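Local coordinates for protein N-(5'-phosphoribosyl)anthranilate isomerase (Thermococcus kodakarensis, PDB 5LHF) that catalyses the isomerisation of N-(5-phospho-beta-D-ribosyl)anthranilate to 1-(2-carboxyphenylamino)-1-deoxy-D-ribulose 5-phosphate, the third step of tryptophan biosynthesis from chorismate, at residues C9-M14 with G192-V197. Sequence-based numbering, arbitrary orientation.
Sequences CGVKTM and GVKDRV
With CG turned anti to its own carbonyl carbon (chi1 -61°) and a bend at chi2 (-48°), the side chain of Lys194 sets off toward residues 9-14 and then runs out extended to the backbone carbonyl of Cys9. Its ammonium NZ donates a hydrogen bond to Cys9 O at 2.9 Å, meeting the oxygen almost head-on, with a C=O...N angle of 163°. The same oxygen also receives the hydroxyl of Ser185, while NZ forms a salt bridge with Glu189, so the buried ammonium has a carbonyl acceptor and a carboxylate that probably offsets its charge. Next to NZ, the methylene CE lies 3.6 Å from Gly10 O, which is hydrogen-bonded to Arg37. In this TIM barrel, the loop of residues 10-13 connects the first barrel strand to helix 14-20; residues 193-194 belong to a small two-stranded antiparallel hairpin inserted between the eighth barrel strand and helix 196-207. The lysine thus ties the loop after the first strand to the one after the last, at the seam where the barrel closes. Shortening this side chain to an alanine is likely to cost Glu189 its salt bridge with the lysine and Cys9 O its ammonium donor, and to open a gap beside the carbonyls of Cys9 and Gly10. Gly10 has a positive phi, most easily adopted by glycine, and a beta carbon there would lie about 3.7 Å from Lys194 NZ. Farther along the loop the touch is looser and nonpolar: Val11 CG1 approaches Lys194 CG at 4.4 Å. Glu16 of helix 14-20 joins the two segments a second time, its carboxylate accepting the backbone N-H groups of both Lys12 and Lys194.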
# COMPACT_ATOMS: atom_id res chain seq x y z
N CYS A 9 2.12 -5.82 -3.61
CA CYS A 9 0.68 -5.91 -3.39
C CYS A 9 0.01 -6.67 -4.53
O CYS A 9 0.55 -6.78 -5.63
CB CYS A 9 0.07 -4.51 -3.28
SG CYS A 9 -1.67 -4.52 -2.75
N GLY A 10 -1.17 -7.22 -4.23
CA GLY A 10 -2.02 -7.78 -5.26
C GLY A 10 -1.76 -9.22 -5.66
O GLY A 10 -1.86 -9.56 -6.84
N VAL A 11 -1.42 -10.08 -4.72
CA VAL A 11 -1.25 -11.49 -5.07
C VAL A 11 -2.62 -12.13 -5.22
O VAL A 11 -3.53 -11.87 -4.42
CB VAL A 11 -0.37 -12.23 -4.05
CG1 VAL A 11 1.07 -11.72 -4.11
CG2 VAL A 11 -0.94 -12.08 -2.63
N LYS A 12 -2.77 -12.95 -6.27
CA LYS A 12 -4.02 -13.63 -6.56
C LYS A 12 -3.94 -15.14 -6.38
O LYS A 12 -4.99 -15.79 -6.27
CB LYS A 12 -4.47 -13.34 -8.00
CG LYS A 12 -4.63 -11.86 -8.31
CD LYS A 12 -5.95 -11.59 -8.99
CE LYS A 12 -5.89 -11.92 -10.45
NZ LYS A 12 -7.13 -11.54 -11.16
N THR A 13 -2.74 -15.72 -6.33
CA THR A 13 -2.62 -17.17 -6.25
C THR A 13 -1.57 -17.56 -5.23
O THR A 13 -0.75 -16.75 -4.78
CB THR A 13 -2.24 -17.78 -7.60
OG1 THR A 13 -0.97 -17.26 -8.01
CG2 THR A 13 -3.29 -17.45 -8.66
N MET A 14 -1.60 -18.84 -4.87
CA MET A 14 -0.57 -19.40 -4.01
C MET A 14 0.81 -19.26 -4.65
O MET A 14 1.80 -18.98 -3.97
CB MET A 14 -0.89 -20.87 -3.72
CG MET A 14 -0.86 -21.78 -4.95
SD MET A 14 -1.59 -23.41 -4.68
CE MET A 14 -0.28 -24.21 -3.74
N GLY A 192 0.59 -9.70 -16.23
CA GLY A 192 -0.29 -9.77 -15.06
C GLY A 192 0.08 -10.78 -14.00
O GLY A 192 -0.70 -11.00 -13.07
N VAL A 193 1.25 -11.41 -14.09
CA VAL A 193 1.66 -12.39 -13.10
C VAL A 193 2.88 -11.84 -12.38
O VAL A 193 3.81 -11.36 -13.03
CB VAL A 193 1.97 -13.75 -13.76
CG1 VAL A 193 2.42 -14.75 -12.72
CG2 VAL A 193 0.75 -14.23 -14.55
N LYS A 194 2.88 -11.91 -11.05
CA LYS A 194 4.10 -11.56 -10.31
C LYS A 194 5.28 -12.32 -10.90
O LYS A 194 5.23 -13.54 -11.06
CB LYS A 194 3.95 -11.86 -8.82
CG LYS A 194 2.84 -11.11 -8.12
CD LYS A 194 2.84 -9.62 -8.40
CE LYS A 194 1.61 -8.99 -7.75
NZ LYS A 194 1.23 -7.66 -8.28
N ASP A 195 6.35 -11.59 -11.23
CA ASP A 195 7.44 -12.12 -12.05
C ASP A 195 8.78 -12.02 -11.31
O ASP A 195 9.17 -10.93 -10.87
CB ASP A 195 7.52 -11.36 -13.37
CG ASP A 195 8.65 -11.84 -14.27
OD1 ASP A 195 8.46 -12.86 -14.97
OD2 ASP A 195 9.72 -11.21 -14.28
N ARG A 196 9.49 -13.15 -11.22
CA ARG A 196 10.70 -13.20 -10.38
C ARG A 196 11.78 -12.26 -10.90
O ARG A 196 12.47 -11.60 -10.11
CB ARG A 196 11.24 -14.63 -10.30
CG ARG A 196 12.41 -14.79 -9.31
CD ARG A 196 13.79 -14.67 -9.97
NE ARG A 196 13.97 -15.62 -11.06
CZ ARG A 196 15.02 -15.65 -11.86
NH1 ARG A 196 16.01 -14.78 -11.71
NH2 ARG A 196 15.09 -16.56 -12.83
N VAL A 197 11.95 -12.18 -12.22
CA VAL A 197 13.03 -11.34 -12.74
C VAL A 197 12.72 -9.86 -12.53
O VAL A 197 13.60 -9.07 -12.16
CB VAL A 197 13.31 -11.68 -14.21
CG1 VAL A 197 14.11 -10.55 -14.87
CG2 VAL A 197 14.06 -13.01 -14.31